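Local coordinates for protein P450 epoxidase (Sorangium cellulosum, PDB 1Q5D) that holds a haem group inside the mainly helical fold of a cytochrome P450, at residues L356-G361 with S369-E374; Q132-R137 with E141-V146; A180-V185 with K196-S201. All coordinates share one frame; numbering follows the deposited sequence.

Interaction 1 (L356-G361 with S369-E374); sequences LAYGRG and SLARLE. With HEM (protoporphyrin IX containing Fe), chain B.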
loop_
_atom_site.group_PDB
_atom_site.type_symbol
_atom_site.label_atom_id
_atom_site.label_comp_id
_atom_site.label_asym_id
_atom_site.label_seq_id
_atom_site.Cartn_x
_atom_site.Cartn_y
_atom_site.Cartn_z
ATOM N N LEU A 356 0.136 -12.889 -2.021
ATOM C CA LEU A 356 0.297 -11.953 -3.155
ATOM C C LEU A 356 0.179 -10.487 -2.700
ATOM O O LEU A 356 0.124 -9.562 -3.530
ATOM C CB LEU A 356 -0.773 -12.212 -4.240
ATOM C CG LEU A 356 -0.880 -13.608 -4.859
ATOM C CD1 LEU A 356 -2.247 -13.842 -5.511
ATOM C CD2 LEU A 356 0.208 -13.793 -5.885
ATOM N N ALA A 357 0.150 -10.297 -1.390
ATOM C CA ALA A 357 -0.037 -8.984 -0.751
ATOM C C ALA A 357 0.864 -7.878 -1.324
ATOM O O ALA A 357 0.451 -6.715 -1.410
ATOM C CB ALA A 357 0.135 -9.111 0.761
ATOM N N TYR A 358 2.082 -8.235 -1.741
ATOM C CA TYR A 358 3.001 -7.250 -2.316
ATOM C C TYR A 358 3.153 -7.410 -3.816
ATOM O O TYR A 358 4.101 -6.886 -4.407
ATOM C CB TYR A 358 4.376 -7.322 -1.651
ATOM C CG TYR A 358 4.386 -6.885 -0.209
ATOM C CD1 TYR A 358 4.308 -7.815 0.820
ATOM C CD2 TYR A 358 4.483 -5.534 0.133
ATOM C CE1 TYR A 358 4.330 -7.419 2.149
ATOM C CE2 TYR A 358 4.494 -5.132 1.475
ATOM C CZ TYR A 358 4.423 -6.078 2.467
ATOM O OH TYR A 358 4.457 -5.705 3.794
ATOM N N GLY A 359 2.225 -8.143 -4.439
ATOM C CA GLY A 359 2.207 -8.265 -5.878
ATOM C C GLY A 359 3.135 -9.347 -6.423
ATOM O O GLY A 359 3.806 -10.034 -5.652
ATOM N N ARG A 360 3.168 -9.455 -7.755
ATOM C CA ARG A 360 3.996 -10.421 -8.496
ATOM C C ARG A 360 4.405 -9.827 -9.832
ATOM O O ARG A 360 3.691 -8.997 -10.403
ATOM C CB ARG A 360 3.203 -11.708 -8.787
ATOM C CG ARG A 360 3.047 -12.644 -7.614
ATOM C CD ARG A 360 4.349 -13.273 -7.113
ATOM N NE ARG A 360 4.087 -14.223 -6.030
ATOM C CZ ARG A 360 3.870 -13.897 -4.769
ATOM N NH1 ARG A 360 3.874 -12.615 -4.384
ATOM N NH2 ARG A 360 3.624 -14.845 -3.873
ATOM N N GLY A 361 5.545 -10.263 -10.353
ATOM C CA GLY A 361 5.985 -9.804 -11.655
ATOM C C GLY A 361 6.768 -8.505 -11.629
ATOM O O GLY A 361 7.307 -8.104 -10.595
ATOM N N SER A 369 10.612 -4.333 1.467
ATOM C CA SER A 369 11.600 -4.380 2.551
ATOM C C SER A 369 11.471 -3.223 3.536
ATOM O O SER A 369 11.566 -3.423 4.742
ATOM C CB SER A 369 13.020 -4.421 1.982
ATOM O OG SER A 369 13.279 -5.716 1.456
ATOM N N LEU A 370 11.277 -2.010 3.015
ATOM C CA LEU A 370 11.042 -0.845 3.860
ATOM C C LEU A 370 9.791 -1.010 4.732
ATOM O O LEU A 370 9.830 -0.769 5.937
ATOM C CB LEU A 370 10.992 0.432 3.016
ATOM C CG LEU A 370 10.923 1.780 3.754
ATOM C CD1 LEU A 370 11.988 1.863 4.840
ATOM C CD2 LEU A 370 11.095 2.910 2.763
ATOM N N ALA A 371 8.694 -1.466 4.133
ATOM C CA ALA A 371 7.470 -1.718 4.880
ATOM C C ALA A 371 7.671 -2.728 6.014
ATOM O O ALA A 371 7.240 -2.512 7.145
ATOM C CB ALA A 371 6.369 -2.217 3.923
ATOM N N ARG A 372 8.325 -3.843 5.707
ATOM C CA ARG A 372 8.502 -4.876 6.712
ATOM C C ARG A 372 9.371 -4.354 7.846
ATOM O O ARG A 372 9.090 -4.621 9.002
ATOM C CB ARG A 372 9.138 -6.129 6.102
ATOM C CG ARG A 372 8.173 -7.009 5.281
ATOM C CD ARG A 372 8.895 -8.130 4.488
ATOM N NE ARG A 372 7.990 -9.014 3.740
ATOM C CZ ARG A 372 8.328 -9.664 2.629
ATOM N NH1 ARG A 372 9.556 -9.523 2.117
ATOM N NH2 ARG A 372 7.434 -10.440 2.001
ATOM N N LEU A 373 10.409 -3.595 7.501
ATOM C CA LEU A 373 11.297 -3.007 8.520
ATOM C C LEU A 373 10.553 -2.044 9.425
ATOM O O LEU A 373 10.643 -2.123 10.660
ATOM C CB LEU A 373 12.498 -2.307 7.884
ATOM C CG LEU A 373 13.425 -1.605 8.904
ATOM C CD1 LEU A 373 14.053 -2.635 9.822
ATOM C CD2 LEU A 373 14.488 -0.771 8.195
ATOM N N GLU A 374 9.803 -1.119 8.826
ATOM C CA GLU A 374 9.051 -0.183 9.637
ATOM C C GLU A 374 8.106 -0.894 10.577
ATOM O O GLU A 374 7.989 -0.530 11.748
ATOM C CB GLU A 374 8.223 0.761 8.761
ATOM C CG GLU A 374 9.029 1.626 7.815
ATOM C CD GLU A 374 8.117 2.532 7.021
ATOM O OE1 GLU A 374 7.289 3.225 7.657
ATOM O OE2 GLU A 374 8.226 2.555 5.782
HETATM C CHA HEM B . 3.399 -1.496 -5.975
HETATM C CHB HEM B . 1.451 -3.280 -1.944
HETATM C CHC HEM B . 4.425 -0.502 0.716
HETATM C CHD HEM B . 5.929 1.682 -3.292
HETATM C C1A HEM B . 2.681 -2.281 -5.113
HETATM C C2A HEM B . 1.803 -3.365 -5.487
HETATM C C3A HEM B . 1.247 -3.848 -4.375
HETATM C C4A HEM B . 1.766 -3.090 -3.261
HETATM C CMA HEM B . 0.236 -5.024 -4.295
HETATM C CAA HEM B . 1.562 -3.859 -6.934
HETATM C CBA HEM B . 0.273 -3.259 -7.502
HETATM C CGA HEM B . 0.016 -3.842 -8.881
HETATM O O1A HEM B . -0.938 -3.378 -9.580
HETATM O O2A HEM B . 0.776 -4.762 -9.300
HETATM C C1B HEM B . 2.101 -2.672 -0.909
HETATM C C2B HEM B . 1.837 -2.966 0.478
HETATM C C3B HEM B . 2.630 -2.200 1.209
HETATM C C4B HEM B . 3.442 -1.390 0.325
HETATM C CMB HEM B . 0.790 -3.963 1.044
HETATM C CAB HEM B . 2.625 -2.263 2.746
HETATM C CBB HEM B . 3.098 -1.269 3.491
HETATM C C1C HEM B . 5.128 0.308 -0.123
HETATM C C2C HEM B . 6.168 1.241 0.252
HETATM C C3C HEM B . 6.574 1.842 -0.871
HETATM C C4C HEM B . 5.814 1.292 -1.978
HETATM C CMC HEM B . 6.663 1.446 1.708
HETATM C CAC HEM B . 7.644 2.925 -1.092
HETATM C CBC HEM B . 8.519 3.228 -0.136
HETATM C C1D HEM B . 5.335 1.071 -4.366
HETATM C C2D HEM B . 5.464 1.544 -5.713
HETATM C C3D HEM B . 4.687 0.560 -6.555
HETATM C C4D HEM B . 4.147 -0.397 -5.628
HETATM C CMD HEM B . 6.251 2.776 -6.190
HETATM C CAD HEM B . 4.524 0.567 -8.085
HETATM C CBD HEM B . 5.454 -0.540 -8.596
HETATM C CGD HEM B . 5.364 -0.662 -10.097
HETATM O O1D HEM B . 4.256 -0.422 -10.641
HETATM O O2D HEM B . 6.397 -0.986 -10.757
HETATM N NA HEM B . 2.644 -2.132 -3.744
HETATM N NB HEM B . 3.098 -1.699 -0.996
HETATM N NC HEM B . 4.938 0.379 -1.480
HETATM N ND HEM B . 4.546 -0.067 -4.345
HETATM FE FE HEM B . 3.913 -1.000 -2.625
HETATM O O HOH W 1 2.224 0.420 -2.578
#
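The contact belongs to the proximal side of the haem, where the signature loop of cytochromes P450 (here Tyr-358 to Gly-361, with Cys-365 four residues further on, probably the axial thiolate ligand) faces the helix that follows it. Tyr-358 stands where this family commonly has phenylalanine, and its backbone is hydrogen-bonded to that of Cys-365. With CG anti to its own carbonyl carbon (chi1 -68°), the ring reaches under the porphyrin: Tyr-358 CE2 lies 3.5 Å from HEM C3B, on the side of the plane opposite the iron-bound water. Beyond it, the hydroxyl end of Tyr-358 meets the helix by van der Waals contact, OH being 4.0 Å from Ala-371 CB. That same methyl presses on the vinyl group, Ala-371 CB to HEM CBB 3.4 Å. Arg-372 extends past the tyrosine, Tyr-358 OH to Arg-372 CG 4.2 Å, its guanidinium oblique to the ring and its NE held by a salt bridge to Asp-292. Within 356-361, a type I turn is closed by Gly-359 N to Leu-356 O, 2.7 Å. Arg-360 folds back so that NH1 donates to Gly-359 O from 37° above the carbonyl plane, while Leu-356 CD2 covers one guanidinium face. Leu-295 of helix 287-297 touches Ala-357 and Tyr-358, helix 55-62 lies against Leu-356, and helix 123-137 packs on Leu-373 and Glu-374.

Interaction 2 (Q132-R137 with E141-V146); sequences QLLDAR and EEFDVV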
loop_
_atom_site.group_PDB
_atom_site.type_symbol
_atom_site.label_atom_id
_atom_site.label_comp_id
_atom_site.label_asym_id
_atom_site.label_seq_id
_atom_site.Cartn_x
_atom_site.Cartn_y
_atom_site.Cartn_z
ATOM N N GLN A 132 9.933 8.348 20.081
ATOM C CA GLN A 132 9.393 9.664 20.404
ATOM C C GLN A 132 7.860 9.708 20.377
ATOM O O GLN A 132 7.245 10.414 21.179
ATOM C CB GLN A 132 10.030 10.771 19.548
ATOM C CG GLN A 132 9.561 10.830 18.102
ATOM C CD GLN A 132 10.211 11.958 17.306
ATOM O OE1 GLN A 132 10.210 11.937 16.070
ATOM N NE2 GLN A 132 10.761 12.946 18.010
ATOM N N LEU A 133 7.250 8.919 19.499
ATOM C CA LEU A 133 5.791 8.827 19.468
ATOM C C LEU A 133 5.258 8.204 20.758
ATOM O O LEU A 133 4.287 8.692 21.341
ATOM C CB LEU A 133 5.308 8.055 18.233
ATOM C CG LEU A 133 5.498 8.768 16.897
ATOM C CD1 LEU A 133 5.322 7.788 15.728
ATOM C CD2 LEU A 133 4.553 9.989 16.754
ATOM N N LEU A 134 5.922 7.150 21.222
ATOM C CA LEU A 134 5.503 6.461 22.440
ATOM C C LEU A 134 5.745 7.302 23.700
ATOM O O LEU A 134 4.925 7.305 24.617
ATOM C CB LEU A 134 6.172 5.081 22.551
ATOM C CG LEU A 134 5.579 3.973 21.662
ATOM C CD1 LEU A 134 6.407 2.707 21.708
ATOM C CD2 LEU A 134 4.137 3.667 22.060
ATOM N N ASP A 135 6.857 8.028 23.733
ATOM C CA ASP A 135 7.146 8.934 24.843
ATOM C C ASP A 135 6.152 10.091 24.908
ATOM O O ASP A 135 5.700 10.472 25.987
ATOM C CB ASP A 135 8.561 9.485 24.717
ATOM C CG ASP A 135 9.613 8.453 25.055
ATOM O OD1 ASP A 135 10.804 8.717 24.792
ATOM O OD2 ASP A 135 9.344 7.349 25.586
ATOM N N ALA A 136 5.822 10.645 23.745
ATOM C CA ALA A 136 4.901 11.773 23.644
ATOM C C ALA A 136 3.481 11.492 24.152
ATOM O O ALA A 136 2.801 12.407 24.606
ATOM C CB ALA A 136 4.852 12.297 22.200
ATOM N N ARG A 137 3.021 10.244 24.083
ATOM C CA ARG A 137 1.603 9.983 24.342
ATOM C C ARG A 137 1.259 8.787 25.224
ATOM O O ARG A 137 0.100 8.614 25.602
ATOM C CB ARG A 137 0.831 9.889 23.021
ATOM C CG ARG A 137 0.804 11.187 22.225
ATOM C CD ARG A 137 -0.524 11.476 21.555
ATOM N NE ARG A 137 -1.412 12.253 22.415
ATOM C CZ ARG A 137 -2.355 11.734 23.196
ATOM N NH1 ARG A 137 -2.549 10.419 23.244
ATOM N NH2 ARG A 137 -3.109 12.536 23.934
ATOM N N GLU A 141 -4.729 8.163 29.319
ATOM C CA GLU A 141 -5.622 7.042 29.563
ATOM C C GLU A 141 -5.810 6.275 28.256
ATOM O O GLU A 141 -5.770 5.043 28.229
ATOM C CB GLU A 141 -6.972 7.541 30.088
ATOM C CG GLU A 141 -7.615 6.642 31.136
ATOM C CD GLU A 141 -6.862 6.648 32.459
ATOM O OE1 GLU A 141 -6.743 5.565 33.081
ATOM O OE2 GLU A 141 -6.387 7.732 32.875
ATOM N N GLU A 142 -5.990 7.026 27.171
ATOM C CA GLU A 142 -6.268 6.463 25.851
ATOM C C GLU A 142 -5.124 6.685 24.857
ATOM O O GLU A 142 -4.536 7.769 24.789
ATOM C CB GLU A 142 -7.568 7.047 25.289
ATOM C CG GLU A 142 -7.574 8.568 25.178
ATOM C CD GLU A 142 -7.600 9.262 26.531
ATOM O OE1 GLU A 142 -8.657 9.228 27.199
ATOM O OE2 GLU A 142 -6.565 9.844 26.930
ATOM N N PHE A 143 -4.825 5.644 24.086
ATOM C CA PHE A 143 -3.813 5.709 23.039
ATOM C C PHE A 143 -4.408 5.180 21.735
ATOM O O PHE A 143 -4.905 4.051 21.673
ATOM C CB PHE A 143 -2.578 4.891 23.437
ATOM C CG PHE A 143 -1.366 5.150 22.581
ATOM C CD1 PHE A 143 -0.603 6.299 22.758
ATOM C CD2 PHE A 143 -0.975 4.238 21.608
ATOM C CE1 PHE A 143 0.522 6.532 21.977
ATOM C CE2 PHE A 143 0.149 4.471 20.822
ATOM C CZ PHE A 143 0.892 5.616 21.000
ATOM N N ASP A 144 -4.368 6.013 20.703
ATOM C CA ASP A 144 -4.857 5.638 19.385
ATOM C C ASP A 144 -3.699 5.170 18.510
ATOM O O ASP A 144 -2.880 5.970 18.074
ATOM C CB ASP A 144 -5.550 6.829 18.730
ATOM C CG ASP A 144 -6.202 6.474 17.414
ATOM O OD1 ASP A 144 -7.024 7.285 16.935
ATOM O OD2 ASP A 144 -5.957 5.420 16.789
ATOM N N VAL A 145 -3.656 3.869 18.249
ATOM C CA VAL A 145 -2.570 3.256 17.479
ATOM C C VAL A 145 -2.478 3.808 16.060
ATOM O O VAL A 145 -1.407 3.798 15.434
ATOM C CB VAL A 145 -2.686 1.728 17.499
ATOM C CG1 VAL A 145 -1.649 1.072 16.566
ATOM C CG2 VAL A 145 -2.512 1.226 18.942
ATOM N N VAL A 146 -3.594 4.315 15.554
ATOM C CA VAL A 146 -3.542 5.018 14.292
ATOM C C VAL A 146 -3.004 6.434 14.474
ATOM O O VAL A 146 -1.864 6.710 14.107
ATOM C CB VAL A 146 -4.902 5.025 13.551
ATOM C CG1 VAL A 146 -4.801 5.856 12.272
ATOM C CG2 VAL A 146 -5.323 3.600 13.215
#
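The ring of Phe-143 is met at its edge, near the ring plane, by Arg-137 CB at the C-terminal part of a helix, 3.5 Å from Phe-143 CE1. This is a helix-to-strand connection of the P450 fold: helix 123-137, probably the D helix of the family, passes through a short loop into strand 143-144, which pairs antiparallel with strand 406-412. Leu-133 O also lies near the ring plane, 4.4 Å from Phe-143 CE1. Leu-134 CD2 approaches obliquely, 3.9 Å from Phe-143 CZ, the two side chains crossing at about a right angle. The other flat group, the guanidinium of Arg-137, has Glu-142 O at its edge and in its plane, but NH1 stays 3.7 Å from that oxygen, which is buried with no hydrogen-bonding partner in the model. Phe-143 has CG anti to the backbone N (chi1 -167°), which carries the ring from the strand across to the helix; Tyr-149 and Leu-413 also touch the ring. Arg-137, bent at chi2 and chi3, turns its head back beside the strand; Glu-142 keeps OE2 5.3 Å from Arg-137 NH2, so any attraction is probably modest, and NH1 also makes a long, weak ion pair with Asp-148. Leu-134 continues into the core against Thr-381 and Ile-382 of helix 368-385. Asp-144 then leads into the next helix: its OD2, also bonded to Leu-409 N, accepts the capping bond of Val-146 N at 2.9 Å, met from 40° above the carboxylate plane.

Interaction 3 (A180-V185 with K196-S201); sequences ARALGV and KTLVAS. With EPB (7,11-dihydroxy-8,8,10,12,16-pentamethyl-3-[1-methyl-2-(2-methyl-thiazol-4-yl)vinyl]-4,17-dioxabicyclo[14.1.0]heptadecane-5,9-dione), chain C.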
loop_
_atom_site.group_PDB
_atom_site.type_symbol
_atom_site.label_atom_id
_atom_site.label_comp_id
_atom_site.label_asym_id
_atom_site.label_seq_id
_atom_site.Cartn_x
_atom_site.Cartn_y
_atom_site.Cartn_z
ATOM N N ALA A 180 -2.953 9.372 -3.438
ATOM C CA ALA A 180 -3.457 8.007 -3.579
ATOM C C ALA A 180 -4.975 7.981 -3.842
ATOM O O ALA A 180 -5.451 7.223 -4.717
ATOM C CB ALA A 180 -3.075 7.164 -2.372
ATOM N N ARG A 181 -5.720 8.819 -3.118
ATOM C CA ARG A 181 -7.168 8.985 -3.339
ATOM C C ARG A 181 -7.483 9.645 -4.677
ATOM O O ARG A 181 -8.407 9.224 -5.387
ATOM C CB ARG A 181 -7.788 9.851 -2.241
ATOM C CG ARG A 181 -7.986 9.171 -0.899
ATOM C CD ARG A 181 -8.501 10.124 0.172
ATOM N NE ARG A 181 -9.208 9.448 1.250
ATOM C CZ ARG A 181 -8.737 9.343 2.484
ATOM N NH1 ARG A 181 -7.546 9.856 2.792
ATOM N NH2 ARG A 181 -9.441 8.710 3.407
ATOM N N ALA A 182 -6.742 10.703 -5.006
ATOM C CA ALA A 182 -7.004 11.463 -6.224
ATOM C C ALA A 182 -6.802 10.601 -7.462
ATOM O O ALA A 182 -7.499 10.762 -8.468
ATOM C CB ALA A 182 -6.112 12.707 -6.297
ATOM N N LEU A 183 -5.821 9.706 -7.400
ATOM C CA LEU A 183 -5.562 8.810 -8.521
ATOM C C LEU A 183 -6.750 7.882 -8.774
ATOM O O LEU A 183 -6.843 7.246 -9.827
ATOM C CB LEU A 183 -4.287 7.983 -8.269
ATOM C CG LEU A 183 -2.976 8.743 -8.500
ATOM C CD1 LEU A 183 -1.768 7.864 -8.107
ATOM C CD2 LEU A 183 -2.828 9.284 -9.921
ATOM N N GLY A 184 -7.655 7.800 -7.811
ATOM C CA GLY A 184 -8.841 6.976 -7.982
ATOM C C GLY A 184 -10.024 7.674 -8.644
ATOM O O GLY A 184 -11.000 7.008 -9.013
ATOM N N VAL A 185 -9.955 9.000 -8.767
ATOM C CA VAL A 185 -11.069 9.790 -9.311
ATOM C C VAL A 185 -11.216 9.471 -10.780
ATOM O O VAL A 185 -10.291 9.676 -11.572
ATOM C CB VAL A 185 -10.867 11.322 -9.130
ATOM C CG1 VAL A 185 -11.991 12.118 -9.849
ATOM C CG2 VAL A 185 -10.833 11.697 -7.655
ATOM N N LYS A 196 -11.599 19.613 -4.223
ATOM C CA LYS A 196 -10.771 20.801 -3.994
ATOM C C LYS A 196 -9.673 20.544 -2.962
ATOM O O LYS A 196 -8.538 20.974 -3.131
ATOM C CB LYS A 196 -11.625 21.994 -3.538
ATOM C CG LYS A 196 -12.592 22.538 -4.607
ATOM C CD LYS A 196 -12.009 23.693 -5.409
ATOM C CE LYS A 196 -12.920 24.062 -6.571
ATOM N NZ LYS A 196 -13.538 25.415 -6.400
ATOM N N THR A 197 -10.032 19.856 -1.888
ATOM C CA THR A 197 -9.085 19.567 -0.821
ATOM C C THR A 197 -7.988 18.641 -1.345
ATOM O O THR A 197 -6.806 18.872 -1.105
ATOM C CB THR A 197 -9.814 18.911 0.361
ATOM O OG1 THR A 197 -10.889 19.759 0.783
ATOM C CG2 THR A 197 -8.909 18.865 1.581
ATOM N N LEU A 198 -8.403 17.600 -2.060
ATOM C CA LEU A 198 -7.492 16.649 -2.679
ATOM C C LEU A 198 -6.513 17.363 -3.594
ATOM O O LEU A 198 -5.303 17.141 -3.522
ATOM C CB LEU A 198 -8.273 15.618 -3.510
ATOM C CG LEU A 198 -9.002 14.479 -2.796
ATOM C CD1 LEU A 198 -9.494 13.494 -3.852
ATOM C CD2 LEU A 198 -8.093 13.797 -1.796
ATOM N N VAL A 199 -7.044 18.218 -4.468
ATOM C CA VAL A 199 -6.216 18.911 -5.442
ATOM C C VAL A 199 -5.252 19.901 -4.765
ATOM O O VAL A 199 -4.108 20.066 -5.207
ATOM C CB VAL A 199 -7.086 19.602 -6.527
ATOM C CG1 VAL A 199 -6.251 20.544 -7.392
ATOM C CG2 VAL A 199 -7.775 18.557 -7.390
ATOM N N ALA A 200 -5.701 20.534 -3.681
ATOM C CA ALA A 200 -4.835 21.454 -2.955
ATOM C C ALA A 200 -3.616 20.710 -2.399
ATOM O O ALA A 200 -2.484 21.123 -2.621
ATOM C CB ALA A 200 -5.598 22.129 -1.821
ATOM N N SER A 201 -3.863 19.627 -1.666
ATOM C CA SER A 201 -2.793 18.793 -1.105
ATOM C C SER A 201 -1.847 18.261 -2.178
ATOM O O SER A 201 -0.631 18.216 -1.974
ATOM C CB SER A 201 -3.385 17.623 -0.322
ATOM O OG SER A 201 -4.213 18.081 0.724
HETATM O O16 EPB C . -2.947 3.861 -2.715
HETATM C C51 EPB C . -2.294 -0.899 -2.356
HETATM O O41 EPB C . 0.255 -0.216 -2.855
HETATM C C5 EPB C . -1.122 -0.427 -3.137
HETATM C C4 EPB C . -0.395 1.023 -3.162
HETATM C C16 EPB C . -3.140 3.472 -3.807
HETATM O O1 EPB C . -2.171 3.079 -4.716
HETATM C C2 EPB C . -0.658 3.155 -4.411
HETATM C C3 EPB C . -0.092 1.680 -4.402
HETATM C C20 EPB C . -0.124 4.015 -5.628
HETATM C C21 EPB C . -0.558 5.468 -5.512
HETATM C C22 EPB C . 0.641 3.497 -6.632
HETATM C C23 EPB C . 1.200 4.080 -7.852
HETATM N N26 EPB C . 0.480 5.056 -8.520
HETATM C C25 EPB C . 1.132 5.468 -9.638
HETATM C C27 EPB C . 0.526 6.528 -10.472
HETATM C C24 EPB C . 2.345 3.733 -8.464
HETATM S S1 EPB C . 2.572 4.656 -9.888
HETATM C C15 EPB C . -4.586 3.359 -4.356
HETATM C C14 EPB C . -4.799 3.880 -5.848
HETATM O O14 EPB C . -4.255 5.189 -5.816
HETATM C C13 EPB C . -6.309 3.772 -6.447
HETATM C C29 EPB C . -7.248 4.683 -5.581
HETATM C C30 EPB C . -6.353 4.367 -7.852
HETATM C C12 EPB C . -6.887 2.248 -6.377
HETATM O O12 EPB C . -7.932 1.977 -5.705
HETATM C C11 EPB C . -6.238 1.000 -7.095
HETATM C C28 EPB C . -7.416 0.318 -7.833
HETATM C C10 EPB C . -5.273 0.377 -6.131
HETATM O O10 EPB C . -6.002 -0.312 -5.067
HETATM C C9 EPB C . -4.430 -0.593 -6.934
HETATM C C91 EPB C . -3.652 0.147 -7.916
HETATM C C8 EPB C . -3.343 -1.274 -6.177
HETATM C C7 EPB C . -3.139 -0.806 -4.678
HETATM C C6 EPB C . -1.578 -0.378 -4.748
#
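Arg-181 and Ala-182 close on Leu-198, while other residues of 180-185 line the EPB pocket. Ala-180, on the last turns of its helix, belongs to the pocket: its carbonyl O accepts a hydrogen bond from EPB O14 at 2.6 Å, and its methyl CB stands 3.3 Å from EPB O16. Arg-181 points to the other helix with its base, CB lying 4.0 Å from Leu-198 CD2; the two side chains cross at about a right angle, and the extended arginine chain then leads away to a salt bridge between NE and Asp-192. Ala-182 offers its backbone as much as its methyl, since Leu-198 CD1 reaches 4.0 Å from Ala-182 CA. The two branches of Leu-198 thus divide the work, CD2 on Arg-181 and CD1 on Ala-182; CG anti to the carbonyl carbon (chi1 -77°) helps place the fork there. Leu-183 returns to the ligand: its CD1 is 3.6 Å from EPB N26, in the thiazole ring, while its carbonyl O is bonded to the hydroxyl of Tyr-80. Gly-184 CA lies 3.6 Å from EPB C30, and the absence of a side chain leaves room for the C29 methyl. Val-185 ends a type I turn begun at Ala-182, closed by its N bonding to Ala-182 O, and turns back toward the helix, CG2 being 4.4 Å from Leu-198 CD1. No hydrogen bond joins the two segments; the contact is apolar, and Leu-198 also rests on Ala-178. Helices 169-182 and 195-218, with the loop between them, probably correspond to the F and G helices of cytochromes P450, the pair that covers the distal pocket.

How the interactions relate
Interactions 1 and 3 bound the haem and ligand chamber from different sides: 356-361 with 369-374 lies on the proximal face of the haem, whereas 180-185 touches EPB on the distal side. Their centres are 25 Å apart and their nearest atoms about 14 Å. By these contacts haem and EPB lie between them; the side chain of Tyr-358 is about 7 Å from EPB. Interaction 2 touches neither bound group and lies farther out, its centre about 23 Å from that of the chain. Helix 123-137, which carries 132-137, also touches 369-374, and nearest atoms of interactions 1 and 2 are about 9 Å apart. Interactions 2 and 3 have centres 29 Å apart, nearest atoms about 10 Å.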